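Local coordinates for ABC transporter, periplasmic solute-binding protein (Rhizobium meliloti, PDB 4WED) that probably captures a solute, such as a peptide or a nickel species, in the periplasm and hands it to an ABC importer, at residues A[459-462]-A[463-466]; A[474-477]-A[478-482]; A[164-167]-A[168-172]. All coordinates share one frame; numbering follows the deposited sequence.

Contact 1: A[459-462]-A[463-466]; sequences LINA and ATAA
Ile460 and Thr464 are joined by a regular i to i+4 backbone bond within helix 457-465, Thr464 N donating to Ile460 O at 2.8 Å. The donor sits nearly along the C=O axis, with a C=O...N angle of 162°. One residue earlier, Ala463 N reaches Leu459 O at 3.0 Å in the same pattern. The geometry then changes: Ala465 N still bonds Asn461 O at 2.9 Å, but its N-H...O angle has fallen to 134°, and a weak second bond runs from the same nitrogen to Ala462 O. Ala466 N bonds Ala463 O, three residues back, where the chain is leaving the helix.

Thr464 supplies the side-chain part of this turn. Its OG1 donates to Asn461 O at 3.0 Å, the hydroxyl-to-carbonyl bond by which a helical threonine bonds back into its own helix. A chi1 of 58° sets OG1 between the backbone N and the carbonyl carbon and aims it down the preceding turn. OG1 and Ala465 N approach Asn461 O from the same face of its plane, OG1 lying above that plane and not on a lone pair. In this bilobed solute-binding fold, helix 457-465 packs against helices 430-437 and 471-485. The side chain of Thr464 touches Phe430 and Val434 of helix 430-437, and its CG2 comes within 3.4 Å of Ile460 O. A valine here, lacking the hydroxyl, would probably leave Asn461 O to the bent Ala465 N-H bond and lose the link between side chain and preceding turn. Ala462 packs against Thr474 of helix 471-485. Ala463 touches both Thr474 and Phe430, and its CB lies 3.4 Å from Ile460 O.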
loop_
_atom_site.group_PDB
_atom_site.type_symbol
_atom_site.label_atom_id
_atom_site.label_comp_id
_atom_site.label_asym_id
_atom_site.label_seq_id
_atom_site.Cartn_x
_atom_site.Cartn_y
_atom_site.Cartn_z
ATOM N N LEU A 459 -19.640 7.059 -11.404
ATOM C CA LEU A 459 -19.168 5.689 -11.489
ATOM C C LEU A 459 -18.416 5.356 -10.228
ATOM O O LEU A 459 -18.535 4.244 -9.701
ATOM C CB LEU A 459 -18.243 5.539 -12.690
ATOM C CG LEU A 459 -18.854 5.936 -14.032
ATOM C CD1 LEU A 459 -17.745 5.975 -15.092
ATOM C CD2 LEU A 459 -19.974 4.964 -14.401
ATOM N N ILE A 460 -17.654 6.315 -9.718
ATOM C CA ILE A 460 -16.972 6.081 -8.427
ATOM C C ILE A 460 -17.983 5.894 -7.294
ATOM O O ILE A 460 -17.875 4.918 -6.536
ATOM C CB ILE A 460 -15.944 7.180 -8.073
ATOM C CG1 ILE A 460 -14.825 7.224 -9.130
ATOM C CG2 ILE A 460 -15.328 6.916 -6.693
ATOM C CD1 ILE A 460 -13.920 8.434 -8.998
ATOM N N ASN A 461 -18.976 6.798 -7.213
ATOM C CA ASN A 461 -20.072 6.708 -6.225
ATOM C C ASN A 461 -20.824 5.379 -6.258
ATOM O O ASN A 461 -21.164 4.797 -5.222
ATOM C CB ASN A 461 -21.067 7.856 -6.428
ATOM C CG ASN A 461 -20.494 9.217 -6.017
ATOM O OD1 ASN A 461 -19.657 9.336 -5.093
ATOM N ND2 ASN A 461 -20.956 10.260 -6.693
ATOM N N ALA A 462 -21.089 4.898 -7.461
ATOM C CA ALA A 462 -21.795 3.629 -7.617
ATOM C C ALA A 462 -20.898 2.511 -7.098
ATOM O O ALA A 462 -21.343 1.635 -6.363
ATOM C CB ALA A 462 -22.178 3.404 -9.071
ATOM N N ALA A 463 -19.624 2.557 -7.448
ATOM C CA ALA A 463 -18.684 1.555 -6.936
ATOM C C ALA A 463 -18.551 1.567 -5.403
ATOM O O ALA A 463 -18.455 0.505 -4.771
ATOM C CB ALA A 463 -17.347 1.755 -7.568
ATOM N N THR A 464 -18.538 2.760 -4.804
ATOM C CA THR A 464 -18.459 2.863 -3.351
ATOM C C THR A 464 -19.755 2.403 -2.703
ATOM O O THR A 464 -19.762 1.951 -1.548
ATOM C CB THR A 464 -18.039 4.273 -2.854
ATOM O OG1 THR A 464 -18.945 5.270 -3.308
ATOM C CG2 THR A 464 -16.615 4.602 -3.364
ATOM N N ALA A 465 -20.842 2.470 -3.462
ATOM C CA ALA A 465 -22.128 1.988 -2.951
ATOM C C ALA A 465 -22.281 0.465 -3.090
ATOM O O ALA A 465 -23.132 -0.121 -2.437
ATOM C CB ALA A 465 -23.296 2.714 -3.626
ATOM N N ALA A 466 -21.451 -0.181 -3.897
ATOM C CA ALA A 466 -21.694 -1.580 -4.266
ATOM C C ALA A 466 -21.471 -2.521 -3.092
ATOM O O ALA A 466 -20.713 -2.208 -2.185
ATOM C CB ALA A 466 -20.785 -1.975 -5.411
#

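Contact 2: A[474-477]-A[478-482]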
loop_
_atom_site.group_PDB
_atom_site.type_symbol
_atom_site.label_atom_id
_atom_site.label_comp_id
_atom_site.label_asym_id
_atom_site.label_seq_id
_atom_site.Cartn_x
_atom_site.Cartn_y
_atom_site.Cartn_z
ATOM N N THR A 474 -19.079 -3.299 -10.813
ATOM C CA THR A 474 -19.383 -1.871 -10.642
ATOM C C THR A 474 -18.055 -1.111 -10.761
ATOM O O THR A 474 -17.936 -0.143 -11.527
ATOM C CB THR A 474 -20.110 -1.549 -9.324
ATOM O OG1 THR A 474 -21.242 -2.415 -9.196
ATOM C CG2 THR A 474 -20.596 -0.102 -9.315
ATOM N N ILE A 475 -17.048 -1.588 -10.047
ATOM C CA ILE A 475 -15.752 -0.930 -10.102
ATOM C C ILE A 475 -15.092 -1.089 -11.484
ATOM O O ILE A 475 -14.321 -0.227 -11.888
ATOM C CB ILE A 475 -14.813 -1.414 -8.996
ATOM C CG1 ILE A 475 -13.797 -0.328 -8.672
ATOM C CG2 ILE A 475 -14.122 -2.707 -9.409
ATOM C CD1 ILE A 475 -13.061 -0.556 -7.379
ATOM N N GLN A 476 -15.430 -2.155 -12.216
ATOM C CA GLN A 476 -14.850 -2.349 -13.535
ATOM C C GLN A 476 -15.192 -1.179 -14.452
ATOM O O GLN A 476 -14.440 -0.847 -15.349
ATOM C CB GLN A 476 -15.318 -3.665 -14.157
ATOM C CG GLN A 476 -14.641 -4.004 -15.480
ATOM C CD GLN A 476 -13.124 -3.998 -15.394
ATOM O OE1 GLN A 476 -12.550 -4.725 -14.596
ATOM N NE2 GLN A 476 -12.469 -3.154 -16.204
ATOM N N LYS A 477 -16.320 -0.542 -14.201
ATOM C CA LYS A 477 -16.771 0.566 -15.022
ATOM C C LYS A 477 -15.940 1.815 -14.775
ATOM O O LYS A 477 -15.713 2.610 -15.695
ATOM C CB LYS A 477 -18.239 0.887 -14.762
ATOM C CG LYS A 477 -19.198 -0.283 -14.939
ATOM C CD LYS A 477 -20.612 0.187 -14.675
ATOM C CE LYS A 477 -21.152 0.954 -15.878
ATOM N NZ LYS A 477 -22.371 1.726 -15.529
ATOM N N VAL A 478 -15.481 2.004 -13.543
ATOM C CA VAL A 478 -14.527 3.092 -13.300
ATOM C C VAL A 478 -13.293 2.875 -14.201
ATOM O O VAL A 478 -12.891 3.776 -14.929
ATOM C CB VAL A 478 -14.155 3.224 -11.813
ATOM C CG1 VAL A 478 -13.049 4.274 -11.610
ATOM C CG2 VAL A 478 -15.383 3.600 -11.006
ATOM N N TYR A 479 -12.757 1.662 -14.197
ATOM C CA TYR A 479 -11.506 1.345 -14.931
ATOM C C TYR A 479 -11.669 1.422 -16.438
ATOM O O TYR A 479 -10.728 1.824 -17.122
ATOM C CB TYR A 479 -11.026 -0.053 -14.579
ATOM C CG TYR A 479 -10.772 -0.311 -13.129
ATOM C CD1 TYR A 479 -10.127 0.656 -12.326
ATOM C CD2 TYR A 479 -11.096 -1.531 -12.554
ATOM C CE1 TYR A 479 -9.818 0.411 -10.992
ATOM C CE2 TYR A 479 -10.814 -1.782 -11.214
ATOM C CZ TYR A 479 -10.172 -0.796 -10.438
ATOM O OH TYR A 479 -9.857 -1.000 -9.112
ATOM N N ASP A 480 -12.863 1.067 -16.951
ATOM C CA ASP A 480 -13.147 1.179 -18.403
ATOM C C ASP A 480 -13.214 2.625 -18.815
ATOM O O ASP A 480 -12.707 3.020 -19.860
ATOM C CB ASP A 480 -14.463 0.531 -18.797
ATOM C CG ASP A 480 -14.549 -0.944 -18.419
ATOM O OD1 ASP A 480 -13.504 -1.600 -18.202
ATOM O OD2 ASP A 480 -15.697 -1.459 -18.346
ATOM N N TRP A 481 -13.849 3.431 -17.986
ATOM C CA TRP A 481 -13.886 4.853 -18.265
ATOM C C TRP A 481 -12.482 5.437 -18.417
ATOM O O TRP A 481 -12.150 6.138 -19.392
ATOM C CB TRP A 481 -14.587 5.598 -17.138
ATOM C CG TRP A 481 -14.945 6.925 -17.559
ATOM C CD1 TRP A 481 -16.030 7.269 -18.284
ATOM C CD2 TRP A 481 -14.179 8.111 -17.383
ATOM N NE1 TRP A 481 -16.012 8.610 -18.551
ATOM C CE2 TRP A 481 -14.888 9.156 -17.998
ATOM C CE3 TRP A 481 -12.962 8.396 -16.766
ATOM C CZ2 TRP A 481 -14.434 10.478 -17.996
ATOM C CZ3 TRP A 481 -12.500 9.721 -16.770
ATOM C CH2 TRP A 481 -13.236 10.737 -17.385
ATOM N N LEU A 482 -11.670 5.158 -17.421
ATOM C CA LEU A 482 -10.340 5.743 -17.370
ATOM C C LEU A 482 -9.521 5.322 -18.603
ATOM O O LEU A 482 -8.845 6.144 -19.215
ATOM C CB LEU A 482 -9.603 5.302 -16.102
ATOM C CG LEU A 482 -10.103 5.844 -14.774
ATOM C CD1 LEU A 482 -9.613 4.966 -13.629
ATOM C CD2 LEU A 482 -9.638 7.278 -14.553
#
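Gln476 and Asp480 form an i to i+4 side-chain hydrogen bond on helix 471-485, one turn apart: Gln476 NE2 donates to Asp480 OD1 at 2.7 Å. The bond is fairly straight (N-H...O 165°). OD1 is met on its syn side, and although the acceptor lies in the amide plane, NE2 stands 33° out of the carboxylate plane. Gln476 reaches it by leaving the backbone with CG anti to N (chi1 -174°) and then bending at chi2. The same two residues are tied again through the backbone, Asp480 N bonding Gln476 O at 3.0 Å.

Ile475 and Tyr479 make the apolar pair of this turn. The isoleucine crosses the ring at a slant, CG2 lying 3.9 Å from Tyr479 CE2, while Ile475 O rests over one ring face near its rim, 3.5 Å from CD2.

Farther out, the amide and the phenol are both held from beyond the helix: Gln476 OE1 accepts from Lys330 N, and Tyr479 OH is bonded to Tyr327 O. Ile475 and Val478 lie against Leu433 of helix 430-437. At the outer end of the ring, the methyl CD1 of Ile475 lies 3.7 Å from Tyr479 OH.

Contact 3: A[164-167]-A[168-172]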
loop_
_atom_site.group_PDB
_atom_site.type_symbol
_atom_site.label_atom_id
_atom_site.label_comp_id
_atom_site.label_asym_id
_atom_site.label_seq_id
_atom_site.Cartn_x
_atom_site.Cartn_y
_atom_site.Cartn_z
ATOM N N SER A 164 -8.538 -5.388 9.056
ATOM C CA SER A 164 -7.246 -6.077 8.920
ATOM C C SER A 164 -6.066 -5.182 9.333
ATOM O O SER A 164 -5.006 -5.678 9.449
ATOM C CB SER A 164 -7.026 -6.553 7.517
ATOM O OG SER A 164 -6.740 -5.453 6.653
ATOM N N TYR A 165 -6.261 -3.892 9.615
ATOM C CA TYR A 165 -5.116 -3.008 9.794
ATOM C C TYR A 165 -4.283 -3.376 11.020
ATOM O O TYR A 165 -4.751 -4.055 11.938
ATOM C CB TYR A 165 -5.558 -1.554 9.974
ATOM C CG TYR A 165 -6.115 -0.847 8.777
ATOM C CD1 TYR A 165 -6.335 -1.500 7.560
ATOM C CD2 TYR A 165 -6.517 0.486 8.891
ATOM C CE1 TYR A 165 -6.918 -0.834 6.497
ATOM C CE2 TYR A 165 -7.087 1.158 7.824
ATOM C CZ TYR A 165 -7.300 0.494 6.644
ATOM O OH TYR A 165 -7.849 1.190 5.597
ATOM N N THR A 166 -3.053 -2.887 11.013
ATOM C CA THR A 166 -2.099 -3.167 12.071
ATOM C C THR A 166 -2.608 -2.407 13.274
ATOM O O THR A 166 -2.670 -2.938 14.342
ATOM C CB THR A 166 -0.641 -2.799 11.688
ATOM O OG1 THR A 166 -0.177 -3.697 10.653
ATOM C CG2 THR A 166 0.319 -2.944 12.909
ATOM N N ARG A 167 -3.011 -1.164 13.088
ATOM C CA ARG A 167 -3.596 -0.386 14.170
ATOM C C ARG A 167 -4.718 0.454 13.598
ATOM O O ARG A 167 -4.662 0.799 12.431
ATOM C CB ARG A 167 -2.541 0.524 14.777
ATOM C CG ARG A 167 -1.974 1.512 13.785
ATOM C CD ARG A 167 -1.174 2.600 14.460
ATOM N NE ARG A 167 0.148 2.121 14.818
ATOM C CZ ARG A 167 1.278 2.725 14.494
ATOM N NH1 ARG A 167 1.267 3.847 13.805
ATOM N NH2 ARG A 167 2.417 2.193 14.865
ATOM N N PRO A 168 -5.733 0.810 14.384
ATOM C CA PRO A 168 -5.888 0.481 15.808
ATOM C C PRO A 168 -6.734 -0.754 16.092
ATOM O O PRO A 168 -7.195 -0.970 17.207
ATOM C CB PRO A 168 -6.666 1.683 16.312
ATOM C CG PRO A 168 -7.609 1.958 15.201
ATOM C CD PRO A 168 -6.816 1.709 13.941
ATOM N N THR A 169 -6.878 -1.594 15.093
ATOM C CA THR A 169 -7.872 -2.646 15.111
ATOM C C THR A 169 -7.523 -3.946 15.822
ATOM O O THR A 169 -8.192 -4.962 15.582
ATOM C CB THR A 169 -8.169 -3.005 13.657
ATOM O OG1 THR A 169 -6.922 -3.164 12.957
ATOM C CG2 THR A 169 -8.931 -1.891 13.050
ATOM N N ARG A 170 -6.498 -3.955 16.663
ATOM C CA ARG A 170 -6.035 -5.231 17.204
ATOM C C ARG A 170 -6.213 -5.307 18.692
ATOM O O ARG A 170 -6.565 -4.311 19.305
ATOM C CB ARG A 170 -4.618 -5.521 16.742
ATOM C CG ARG A 170 -4.526 -5.384 15.223
ATOM C CD ARG A 170 -3.322 -6.098 14.653
ATOM N NE ARG A 170 -3.342 -6.070 13.208
ATOM C CZ ARG A 170 -2.453 -6.713 12.445
ATOM N NH1 ARG A 170 -1.459 -7.424 13.005
ATOM N NH2 ARG A 170 -2.543 -6.647 11.120
ATOM N N PHE A 171 -5.936 -6.487 19.252
ATOM C CA PHE A 171 -6.422 -6.918 20.567
ATOM C C PHE A 171 -5.379 -7.101 21.690
ATOM O O PHE A 171 -4.448 -7.957 21.626
ATOM C CB PHE A 171 -7.286 -8.158 20.363
ATOM C CG PHE A 171 -8.496 -7.864 19.522
ATOM C CD1 PHE A 171 -8.405 -7.886 18.134
ATOM C CD2 PHE A 171 -9.702 -7.460 20.112
ATOM C CE1 PHE A 171 -9.499 -7.575 17.344
ATOM C CE2 PHE A 171 -10.800 -7.136 19.322
ATOM C CZ PHE A 171 -10.694 -7.178 17.927
ATOM N N LEU A 172 -5.564 -6.269 22.730
ATOM C CA LEU A 172 -4.645 -6.146 23.852
ATOM C C LEU A 172 -5.313 -6.723 25.061
ATOM O O LEU A 172 -6.457 -6.404 25.327
ATOM C CB LEU A 172 -4.361 -4.666 24.108
ATOM C CG LEU A 172 -3.644 -4.247 25.403
ATOM C CD1 LEU A 172 -2.166 -4.660 25.405
ATOM C CD2 LEU A 172 -3.752 -2.743 25.581
HETATM O O HOH W 1 -4.119 -2.383 16.953
#
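Arg170 folds back over the backbone of Ser164, Tyr165 and Thr166, and its side chain can be followed outward atom by atom. CB starts 4.0 Å from Thr166 O. CG then closes to 3.2 Å from the same Thr166 O, and CD keeps an equal distance from it, the aliphatic part running past this carbonyl. The chain is extended from CG to NE, which delivers the polar head to the two preceding carbonyls. NE donates to Tyr165 O at 2.8 Å with an N-H...O angle of 154°; the acceptor is somewhat tilted from the guanidinium plane. NH2 donates to Ser164 O at 3.1 Å, and here the oxygen lies in the plane, at the edge of the group. One face of the guanidinium rests on Thr166, whose CA is 3.4 Å from NE. NH1 points beyond the turn, bonded to Phe65 O and to OD1 of Asp62.

Two features hold the backbone in this tight turn. The peptide between Arg167 and Pro168 is cis, which reverses the chain and brings Arg170 back alongside Tyr165. A water bridges the two limbs, donating to Thr166 O at 3.0 Å and accepting from Arg170 N at 2.9 Å.

Asp62 is also, with Asp515, a ligand of the bound sodium ion, which makes Arg170 a second-shell residue of that site. Thr166 N and Arg167 N bond a glycerol, probably from the crystallisation liquor. With NE, NH1 and NH2 all engaged, the guanidinium is fixed against rotation; its positive charge, buried beside three carbonyls and an aspartate, would probably be well compensated and is likely to favour the charged form of Asp62.

In the fold
From the N terminus, contact 3 comes first: residues 164-172 close a tight turn in the loop between helix 159-162 and strand 192-197, placing that turn against helices 58-61 and 112-122. Much later, contact 1 closes one turn near the end of helix 457-465, and contact 2 one turn of the next helix, 471-485. The three lie in series; none nests or crosses. Contacts 1 and 2 touch directly, Thr474 CG2 packing 3.4 Å from Ala463 N, and both also lean on helix 430-437. Contact 3 stands apart, its centre about 27 Å from that of contact 1 and about 32 Å from that of contact 2.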